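PDB 6OHK: flavodoxin from Fusobacterium nucleatum, which binds flavin mononucleotide and probably serves as a low-potential electron donor to a number of redox enzymes. Local coordinates for residues G159-I162 with T163-K167; V19-V22 with D23-E26; A67-N70 with N71-K74; G103-Y106 with L107-I110. The protein carries 1 engineered substitution. All blocks are in the same frame, centred on the assembly; numbering follows the deposited sequence.

Interaction 1 of 4, residues G159-I162 with T163-K167; sequences GDWI and TEIKK
Trp161 and Ile165 meet one turn apart on helix 154-166, the C-terminal helix of the flavodoxin alpha/beta fold, on the flank that lies against strand 51-59. Four i to i+4 backbone bonds hold this part of the helix. Thr163 N donates to Gly159 O, Glu164 N to Asp160 O, Ile165 N to Trp161 O and Lys166 N to Ile162 O; the Ile165 bond is the most nearly collinear with its carbonyl, with a C=O...N angle of 164°. Thr163 OG1 also lies 3.1 Å from Gly159 O, a carbonyl already taken by the Thr163 amide. Asp160 O accepts a second time, from a water 2.7 Å away that also donates to Glu164 OE1, tying the carboxylate back to the turn before it. The same OE1 takes Lys167 NZ at 3.1 Å in a salt bridge, on its syn side and 25° out of the carboxylate plane. Two polar groups find partners beyond these residues: Asp160 OD2 pairs with Lys156, and the buried indole NE1 of Trp161 donates to Gly120 O. The inner side is apolar, with Trp161, Ile162 and Ile165 all resting on Ile53. The Trp161 side chain leaves the backbone with CG anti to N (chi1 -174°), which lays the indole beneath Ile165, whose CG2 lies over the ring near its rim, closest to CE2 and NE1, while CD1 makes a CH-pi contact 3.8 Å from the centroid of the six-membered ring.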
loop_
_atom_site.group_PDB
_atom_site.type_symbol
_atom_site.label_atom_id
_atom_site.label_comp_id
_atom_site.label_asym_id
_atom_site.label_seq_id
_atom_site.Cartn_x
_atom_site.Cartn_y
_atom_site.Cartn_z
ATOM N N GLY A 159 3.901 -12.386 0.201
ATOM C CA GLY A 159 4.910 -12.981 -0.675
ATOM C C GLY A 159 4.444 -13.065 -2.110
ATOM O O GLY A 159 5.192 -12.754 -3.038
ATOM N N ASP A 160 3.204 -13.488 -2.321
ATOM C CA ASP A 160 2.681 -13.565 -3.669
ATOM C C ASP A 160 2.602 -12.186 -4.305
ATOM O O ASP A 160 2.870 -12.018 -5.496
ATOM C CB ASP A 160 1.272 -14.147 -3.660
ATOM C CG ASP A 160 1.223 -15.631 -3.368
ATOM O OD1 ASP A 160 2.275 -16.305 -3.325
ATOM O OD2 ASP A 160 0.071 -16.105 -3.181
ATOM N N TRP A 161 2.192 -11.184 -3.524
ATOM C CA TRP A 161 2.038 -9.836 -4.064
ATOM C C TRP A 161 3.383 -9.214 -4.435
ATOM O O TRP A 161 3.515 -8.579 -5.480
ATOM C CB TRP A 161 1.318 -8.999 -3.012
ATOM C CG TRP A 161 0.936 -7.625 -3.417
ATOM C CD1 TRP A 161 -0.107 -7.277 -4.219
ATOM C CD2 TRP A 161 1.564 -6.402 -3.020
ATOM N NE1 TRP A 161 -0.183 -5.920 -4.338
ATOM C CE2 TRP A 161 0.839 -5.354 -3.626
ATOM C CE3 TRP A 161 2.660 -6.094 -2.229
ATOM C CZ2 TRP A 161 1.154 -4.018 -3.417
ATOM C CZ3 TRP A 161 2.972 -4.750 -2.050
ATOM C CH2 TRP A 161 2.217 -3.754 -2.640
ATOM N N ILE A 162 4.379 -9.386 -3.570
ATOM C CA ILE A 162 5.711 -8.866 -3.879
ATOM C C ILE A 162 6.236 -9.491 -5.172
ATOM O O ILE A 162 6.804 -8.803 -6.036
ATOM C CB ILE A 162 6.659 -9.085 -2.691
ATOM C CG1 ILE A 162 6.256 -8.215 -1.502
ATOM C CG2 ILE A 162 8.116 -8.850 -3.078
ATOM C CD1 ILE A 162 6.437 -6.723 -1.689
ATOM N N THR A 163 6.034 -10.801 -5.344
ATOM C CA THR A 163 6.470 -11.443 -6.580
ATOM C C THR A 163 5.808 -10.807 -7.791
ATOM O O THR A 163 6.463 -10.577 -8.824
ATOM C CB THR A 163 6.172 -12.934 -6.499
ATOM O OG1 THR A 163 6.982 -13.496 -5.472
ATOM C CG2 THR A 163 6.454 -13.673 -7.791
ATOM N N GLU A 164 4.510 -10.508 -7.702
ATOM C CA GLU A 164 3.814 -9.908 -8.824
ATOM C C GLU A 164 4.299 -8.501 -9.112
ATOM O O GLU A 164 4.550 -8.157 -10.271
ATOM C CB GLU A 164 2.309 -9.910 -8.601
ATOM C CG GLU A 164 1.678 -11.288 -8.695
ATOM C CD GLU A 164 2.126 -12.061 -9.931
ATOM O OE1 GLU A 164 2.717 -13.154 -9.768
ATOM O OE2 GLU A 164 1.905 -11.557 -11.054
ATOM N N ILE A 165 4.409 -7.656 -8.089
ATOM C CA ILE A 165 4.712 -6.265 -8.400
ATOM C C ILE A 165 6.141 -6.110 -8.880
ATOM O O ILE A 165 6.433 -5.202 -9.680
ATOM C CB ILE A 165 4.379 -5.286 -7.272
ATOM C CG1 ILE A 165 5.306 -5.455 -6.070
ATOM C CG2 ILE A 165 2.908 -5.403 -6.881
ATOM C CD1 ILE A 165 5.005 -4.452 -4.950
ATOM N N LYS A 166 7.039 -6.971 -8.417
ATOM C CA LYS A 166 8.426 -6.878 -8.889
ATOM C C LYS A 166 8.513 -6.996 -10.407
ATOM O O LYS A 166 9.426 -6.425 -11.024
ATOM C CB LYS A 166 9.291 -7.953 -8.220
ATOM C CG LYS A 166 9.694 -7.598 -6.820
ATOM C CD LYS A 166 10.706 -8.465 -6.148
ATOM C CE LYS A 166 10.595 -9.944 -6.312
ATOM N NZ LYS A 166 11.968 -10.499 -5.985
ATOM N N LYS A 167 7.578 -7.679 -11.059
ATOM C CA LYS A 167 7.582 -7.837 -12.499
ATOM C C LYS A 167 7.367 -6.552 -13.243
ATOM O O LYS A 167 7.709 -6.452 -14.371
ATOM C CB LYS A 167 6.516 -8.843 -12.929
ATOM C CG LYS A 167 6.678 -10.234 -12.367
ATOM C CD LYS A 167 5.545 -11.184 -12.773
ATOM C CE LYS A 167 5.599 -12.499 -12.025
ATOM N NZ LYS A 167 4.441 -13.413 -12.285
HETATM O O HOH W 1 2.567 -14.098 -7.263
#

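Interaction 2 of 4, residues V19-V22 with D23-E26; sequences VGIV and DEIE
Rotation of Val22 to chi1 168° sets its CG1 trans to the backbone N, and Glu26, one turn on, carries its carboxylate past that methyl through an extended chain (chi2 -177°). As a result Val22 CG1 lies 3.7 Å from Glu26 OE2, the two side chains crossing at an angle. That oxygen is also hydrogen-bonded to Thr36 OG1, which helps to fix the carboxylate beside the methyl. On another flank, the extended Glu24 chain carries OE2 to 3.5 Å from the terminal methyl CD1 of Ile21, a van der Waals contact between an oxygen and a methyl. Ile21 also reaches the next turn by its other branch: CG2 meets Ile25 CD1 at 4.0 Å. All of this lies on helix 17-28, the crossover helix of the beta-alpha-beta unit formed with strands 7-11 and 34-38. Val22 and Ile25 face strand 7-11, touching Tyr11 and Ile9, while Glu24 leans on Thr154, Pro155 and Ile158 of helix 154-166. The backbone is regular, with the amides of residues 23 to 26 each bonded to the carbonyl four positions earlier; Glu26 N to Val22 O is the shortest, at 2.8 Å. Near the FMN end, Val19 touches Thr13, one of the FMN-binding residues, and the side chain of Val19 is about 6 Å from the bound FMN. Its CG1 lies beside the Asp23 carboxylate, 4.1 Å from OD2, both side chains pointing the same way.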
loop_
_atom_site.group_PDB
_atom_site.type_symbol
_atom_site.label_atom_id
_atom_site.label_comp_id
_atom_site.label_asym_id
_atom_site.label_seq_id
_atom_site.Cartn_x
_atom_site.Cartn_y
_atom_site.Cartn_z
ATOM N N VAL A 19 3.833 -1.962 11.310
ATOM C CA VAL A 19 5.281 -2.158 11.386
ATOM C C VAL A 19 5.629 -3.601 11.091
ATOM O O VAL A 19 6.608 -3.895 10.384
ATOM C CB VAL A 19 5.810 -1.730 12.778
ATOM C CG1 VAL A 19 7.293 -2.096 12.964
ATOM C CG2 VAL A 19 5.588 -0.253 13.004
ATOM N N GLY A 20 4.864 -4.528 11.653
ATOM C CA GLY A 20 5.120 -5.918 11.409
ATOM C C GLY A 20 4.948 -6.279 9.957
ATOM O O GLY A 20 5.703 -7.089 9.424
ATOM N N ILE A 21 3.930 -5.713 9.304
ATOM C CA ILE A 21 3.722 -5.949 7.882
ATOM C C ILE A 21 4.907 -5.428 7.083
ATOM O O ILE A 21 5.382 -6.086 6.156
ATOM C CB ILE A 21 2.396 -5.301 7.424
ATOM C CG1 ILE A 21 1.164 -6.053 7.916
ATOM C CG2 ILE A 21 2.357 -5.091 5.925
ATOM C CD1 ILE A 21 1.267 -7.478 8.168
ATOM N N VAL A 22 5.402 -4.246 7.423
ATOM C CA VAL A 22 6.557 -3.712 6.734
ATOM C C VAL A 22 7.758 -4.615 6.929
ATOM O O VAL A 22 8.523 -4.848 5.989
ATOM C CB VAL A 22 6.808 -2.265 7.181
ATOM C CG1 VAL A 22 8.179 -1.745 6.720
ATOM C CG2 VAL A 22 5.676 -1.384 6.694
ATOM N N ASP A 23 7.947 -5.149 8.130
ATOM C CA ASP A 23 9.039 -6.097 8.352
ATOM C C ASP A 23 8.915 -7.325 7.465
ATOM O O ASP A 23 9.923 -7.829 6.947
ATOM C CB ASP A 23 9.074 -6.528 9.819
ATOM C CG ASP A 23 9.596 -5.449 10.743
ATOM O OD1 ASP A 23 10.280 -4.512 10.271
ATOM O OD2 ASP A 23 9.329 -5.561 11.965
ATOM N N GLU A 24 7.702 -7.817 7.252
ATOM C CA GLU A 24 7.506 -8.940 6.348
ATOM C C GLU A 24 7.823 -8.564 4.909
ATOM O O GLU A 24 8.469 -9.339 4.182
ATOM C CB GLU A 24 6.078 -9.482 6.480
ATOM C CG GLU A 24 5.825 -10.022 7.874
ATOM C CD GLU A 24 4.460 -10.648 8.100
ATOM O OE1 GLU A 24 4.275 -11.800 7.671
ATOM O OE2 GLU A 24 3.591 -10.004 8.735
ATOM N N ILE A 25 7.370 -7.397 4.455
ATOM C CA ILE A 25 7.704 -6.917 3.121
ATOM C C ILE A 25 9.214 -6.836 2.949
ATOM O O ILE A 25 9.771 -7.302 1.946
ATOM C CB ILE A 25 7.038 -5.549 2.868
ATOM C CG1 ILE A 25 5.523 -5.710 2.753
ATOM C CG2 ILE A 25 7.631 -4.882 1.631
ATOM C CD1 ILE A 25 4.761 -4.382 2.804
ATOM N N GLU A 26 9.896 -6.238 3.915
ATOM C CA GLU A 26 11.342 -6.097 3.834
ATOM C C GLU A 26 12.018 -7.454 3.740
ATOM O O GLU A 26 12.999 -7.615 2.997
ATOM C CB GLU A 26 11.868 -5.329 5.042
ATOM C CG GLU A 26 11.486 -3.863 5.041
ATOM C CD GLU A 26 12.076 -3.112 6.210
ATOM O OE1 GLU A 26 12.725 -3.752 7.076
ATOM O OE2 GLU A 26 11.901 -1.885 6.294
#

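Interaction 3 of 4, residues A67-N70 with N71-K74; sequences AWMN and NLKK
Ala67 contributes to this contact through its carbonyl, which is gripped by the side-chain amide of Asn71: ND2 donates to Ala67 O over 2.8 Å. The donor comes almost straight down the carbonyl direction, with a C=O...N angle of 160°, the acceptor lies close to the Asn71 amide plane, and the N-H...O angle is 158°. A side-chain donor thus occupies the carbonyl of Ala67, four residues earlier in the chain. Trp68 offers its own carbonyl to Asn71 N at 2.9 Å, but the amide stands above the carbonyl plane, 58° out of it and not on a lone pair. The indole itself turns inward, where NE1 is bonded to Val55 O of strand 51-59 and the ring rests on Leu54 and Thr56. Residues 67-74 span the junction between the short helices 66-69 and 72-77 of the flavodoxin fold; a type I beta turn from Met69 to Leu72 separates them, and Asn71 sits at the N-cap position of the second helix without capping it by its side chain. Met69 closes that turn through a weak bond from Leu72 N to Met69 O, at 3.3 Å. Its thioether is folded at chi2 and chi3, which brings SD and CE each to 4.0 Å from Leu72 CD1, the two side chains running side by side towards Tyr106 of helix 103-113. Asn70, the second residue of the turn, directs its carbonyl to a water at 2.9 Å, which in turn accepts from Lys74 N at 3.0 Å.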
loop_
_atom_site.group_PDB
_atom_site.type_symbol
_atom_site.label_atom_id
_atom_site.label_comp_id
_atom_site.label_asym_id
_atom_site.label_seq_id
_atom_site.Cartn_x
_atom_site.Cartn_y
_atom_site.Cartn_z
ATOM N N ALA A 67 -1.218 10.526 9.410
ATOM C CA ALA A 67 0.028 11.022 8.831
ATOM C C ALA A 67 -0.008 10.997 7.316
ATOM O O ALA A 67 0.601 11.850 6.678
ATOM C CB ALA A 67 1.211 10.227 9.350
ATOM N N TRP A 68 -0.719 10.051 6.706
ATOM C CA TRP A 68 -0.971 10.122 5.275
ATOM C C TRP A 68 -1.975 11.230 4.962
ATOM O O TRP A 68 -1.731 12.046 4.058
ATOM C CB TRP A 68 -1.498 8.783 4.746
ATOM C CG TRP A 68 -0.491 7.729 4.511
ATOM C CD1 TRP A 68 -0.360 6.558 5.198
ATOM C CD2 TRP A 68 0.520 7.741 3.517
ATOM N NE1 TRP A 68 0.679 5.821 4.654
ATOM C CE2 TRP A 68 1.232 6.531 3.624
ATOM C CE3 TRP A 68 0.889 8.654 2.533
ATOM C CZ2 TRP A 68 2.256 6.209 2.759
ATOM C CZ3 TRP A 68 1.909 8.341 1.681
ATOM C CH2 TRP A 68 2.598 7.132 1.813
ATOM N N MET A 69 -3.102 11.275 5.674
ATOM C CA MET A 69 -4.140 12.251 5.345
ATOM C C MET A 69 -3.596 13.671 5.420
ATOM O O MET A 69 -3.916 14.511 4.567
ATOM C CB MET A 69 -5.346 12.075 6.275
ATOM C CG MET A 69 -6.003 10.708 6.206
ATOM S SD MET A 69 -6.612 10.236 4.554
ATOM C CE MET A 69 -7.945 11.388 4.330
ATOM N N ASN A 70 -2.756 13.948 6.400
ATOM C CA ASN A 70 -2.225 15.293 6.559
ATOM C C ASN A 70 -1.266 15.661 5.447
ATOM O O ASN A 70 -0.972 16.855 5.250
ATOM C CB ASN A 70 -1.505 15.410 7.897
ATOM C CG ASN A 70 -2.442 15.423 9.064
ATOM O OD1 ASN A 70 -3.625 15.667 8.920
ATOM N ND2 ASN A 70 -1.914 15.098 10.236
ATOM N N ASN A 71 -0.744 14.674 4.720
ATOM C CA ASN A 71 0.239 14.872 3.666
ATOM C C ASN A 71 -0.334 14.697 2.281
ATOM O O ASN A 71 0.439 14.658 1.323
ATOM C CB ASN A 71 1.418 13.929 3.887
ATOM C CG ASN A 71 2.359 14.471 4.894
ATOM O OD1 ASN A 71 2.957 15.521 4.639
ATOM N ND2 ASN A 71 2.542 13.799 6.006
ATOM N N LEU A 72 -1.644 14.603 2.124
ATOM C CA LEU A 72 -2.180 14.328 0.797
ATOM C C LEU A 72 -1.941 15.473 -0.171
ATOM O O LEU A 72 -1.765 15.226 -1.366
ATOM C CB LEU A 72 -3.667 14.008 0.836
ATOM C CG LEU A 72 -4.060 12.709 1.555
ATOM C CD1 LEU A 72 -5.554 12.527 1.394
ATOM C CD2 LEU A 72 -3.323 11.512 1.041
ATOM N N LYS A 73 -1.973 16.734 0.299
ATOM C CA LYS A 73 -1.696 17.843 -0.608
ATOM C C LYS A 73 -0.238 17.827 -1.051
ATOM O O LYS A 73 0.067 18.046 -2.229
ATOM C CB LYS A 73 -2.088 19.179 0.040
ATOM C CG LYS A 73 -1.950 20.375 -0.896
ATOM C CD LYS A 73 -3.151 21.295 -0.838
ATOM C CE LYS A 73 -3.059 22.411 -1.883
ATOM N NZ LYS A 73 -3.337 21.971 -3.273
ATOM N N LYS A 74 0.677 17.543 -0.135
ATOM C CA LYS A 74 2.079 17.423 -0.512
ATOM C C LYS A 74 2.288 16.262 -1.463
ATOM O O LYS A 74 3.088 16.353 -2.401
ATOM C CB LYS A 74 2.936 17.242 0.732
ATOM C CG LYS A 74 3.025 18.529 1.541
ATOM C CD LYS A 74 3.917 18.416 2.765
ATOM C CE LYS A 74 3.955 19.731 3.544
ATOM N NZ LYS A 74 2.589 20.234 3.889
HETATM O O HOH W 2 -0.321 17.916 2.651
#

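Interaction 4 of 4, residues G103-Y106 with L107-I110; sequences GIRY and LYDI
An intrahelical i to i+4 salt bridge between Arg105 and Asp109 marks helix 103-113, the crossover helix of the beta-alpha-beta unit joining strands 84-90 and 117-118. Arg105 NH1 donates to Asp109 OD1 over 3.0 Å with an N-H...O angle of 165°. The carboxylate oxygen lies at the guanidinium edge, only 3° out of that plane, and is met on its syn side, although the two flat groups are turned 53° from each other. This geometry depends on a folded arginine chain: CG stands anti to the backbone N, and bends at chi2 and chi3 then bring the group back over the next turn. Arg105 CD comes along too, 3.3 Å from Asp109 OD2. Beside the bridge, the Tyr108 side chain lies next to the arginine and points the same way, CD1 3.6 Å from Arg105 NH1, with ring and guanidinium steeply inclined. The amides of Tyr108 and Asp109 bond to the carbonyls four residues earlier, Tyr108 N to Ile104 O (2.9 Å) and Asp109 N to Arg105 O (3.0 Å). Inward, Ile104 and Tyr108 touch Ile141 of strand 139-145. Ile110 CD1 lies 3.5 Å from Tyr106 O, and Ile110 also packs on Leu72 and Leu75 of helix 72-77. The rest of the guanidinium is engaged beyond the helix, NE with Ser133 O and NH2 with Glu136 in a second salt bridge. With two carboxylates and a carbonyl around it, the arginine is held against rotation from several directions, and its positive charge is probably well compensated where it links this helix to the segment around residues 133-136.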
loop_
_atom_site.group_PDB
_atom_site.type_symbol
_atom_site.label_atom_id
_atom_site.label_comp_id
_atom_site.label_asym_id
_atom_site.label_seq_id
_atom_site.Cartn_x
_atom_site.Cartn_y
_atom_site.Cartn_z
ATOM N N GLY A 103 -8.427 3.210 3.190
ATOM C CA GLY A 103 -7.431 4.262 3.134
ATOM C C GLY A 103 -6.622 4.256 1.858
ATOM O O GLY A 103 -6.149 5.302 1.417
ATOM N N ILE A 104 -6.450 3.095 1.228
ATOM C CA ILE A 104 -5.646 3.059 0.017
ATOM C C ILE A 104 -6.310 3.760 -1.151
ATOM O O ILE A 104 -5.606 4.130 -2.097
ATOM C CB ILE A 104 -5.164 1.650 -0.353
ATOM C CG1 ILE A 104 -6.308 0.691 -0.710
ATOM C CG2 ILE A 104 -4.271 1.086 0.731
ATOM C CD1 ILE A 104 -5.814 -0.645 -1.241
ATOM N N ARG A 105 -7.617 4.021 -1.111
ATOM C CA ARG A 105 -8.256 4.800 -2.172
ATOM C C ARG A 105 -7.674 6.205 -2.257
ATOM O O ARG A 105 -7.467 6.734 -3.356
ATOM C CB ARG A 105 -9.765 4.855 -1.935
ATOM C CG ARG A 105 -10.516 5.823 -2.867
ATOM C CD ARG A 105 -10.335 5.577 -4.326
ATOM N NE ARG A 105 -10.912 4.309 -4.748
ATOM C CZ ARG A 105 -10.995 3.916 -6.018
ATOM N NH1 ARG A 105 -10.498 4.659 -7.005
ATOM N NH2 ARG A 105 -11.574 2.763 -6.313
ATOM N N TYR A 106 -7.410 6.824 -1.123
ATOM C CA TYR A 106 -6.861 8.180 -1.148
ATOM C C TYR A 106 -5.513 8.221 -1.849
ATOM O O TYR A 106 -5.219 9.157 -2.603
ATOM C CB TYR A 106 -6.738 8.737 0.270
ATOM C CG TYR A 106 -8.078 8.979 0.881
ATOM C CD1 TYR A 106 -8.715 7.993 1.624
ATOM C CD2 TYR A 106 -8.723 10.193 0.711
ATOM C CE1 TYR A 106 -9.966 8.192 2.130
ATOM C CE2 TYR A 106 -9.983 10.406 1.248
ATOM C CZ TYR A 106 -10.582 9.398 1.954
ATOM O OH TYR A 106 -11.853 9.608 2.495
ATOM N N LEU A 107 -4.678 7.203 -1.625
ATOM C CA LEU A 107 -3.365 7.140 -2.249
ATOM C C LEU A 107 -3.494 6.816 -3.726
ATOM O O LEU A 107 -2.837 7.443 -4.576
ATOM C CB LEU A 107 -2.510 6.111 -1.507
ATOM C CG LEU A 107 -2.408 6.323 0.001
ATOM C CD1 LEU A 107 -1.493 5.255 0.597
ATOM C CD2 LEU A 107 -1.879 7.700 0.357
ATOM N N TYR A 108 -4.329 5.830 -4.056
ATOM C CA TYR A 108 -4.542 5.429 -5.448
ATOM C C TYR A 108 -4.922 6.615 -6.312
ATOM O O TYR A 108 -4.368 6.822 -7.395
ATOM C CB TYR A 108 -5.668 4.401 -5.494
ATOM C CG TYR A 108 -6.007 3.901 -6.885
ATOM C CD1 TYR A 108 -6.950 4.519 -7.683
ATOM C CD2 TYR A 108 -5.365 2.795 -7.398
ATOM C CE1 TYR A 108 -7.240 4.024 -8.970
ATOM C CE2 TYR A 108 -5.638 2.304 -8.644
ATOM C CZ TYR A 108 -6.576 2.913 -9.425
ATOM O OH TYR A 108 -6.838 2.376 -10.693
ATOM N N ASP A 109 -5.904 7.387 -5.862
ATOM C CA ASP A 109 -6.431 8.432 -6.737
ATOM C C ASP A 109 -5.368 9.470 -7.039
ATOM O O ASP A 109 -5.306 9.984 -8.165
ATOM C CB ASP A 109 -7.633 9.092 -6.084
ATOM C CG ASP A 109 -8.919 8.250 -6.178
ATOM O OD1 ASP A 109 -8.968 7.250 -6.893
ATOM O OD2 ASP A 109 -9.898 8.644 -5.496
ATOM N N ILE A 110 -4.506 9.763 -6.066
ATOM C CA ILE A 110 -3.436 10.732 -6.290
ATOM C C ILE A 110 -2.375 10.182 -7.226
ATOM O O ILE A 110 -1.942 10.874 -8.157
ATOM C CB ILE A 110 -2.833 11.185 -4.951
ATOM C CG1 ILE A 110 -3.857 12.018 -4.191
ATOM C CG2 ILE A 110 -1.546 11.962 -5.186
ATOM C CD1 ILE A 110 -3.578 12.243 -2.729
#

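How the interactions relate
From the N terminus the contacts follow one another in series, as interactions 2, 3, 4 and 1. Each joins adjoining segments within one turn or so, so none closes a long loop, and none crosses or encloses another. Interactions 2 and 1 meet where Ile162 CD1 lies 4.0 Å from Ile25 CG2, pairing helices 17-28 and 154-166. Interactions 3 and 4 form another pair: Trp68 CE3 lies 3.6 Å from Leu107 CD2, where helix 66-69 packs on helix 103-113, and Met69 and Leu72 extend the contact to Tyr106. Interactions 1 and 4 fall on opposite sides of the chain's centre, about 20 Å apart between centres, with the central sheet between the two helix pairs.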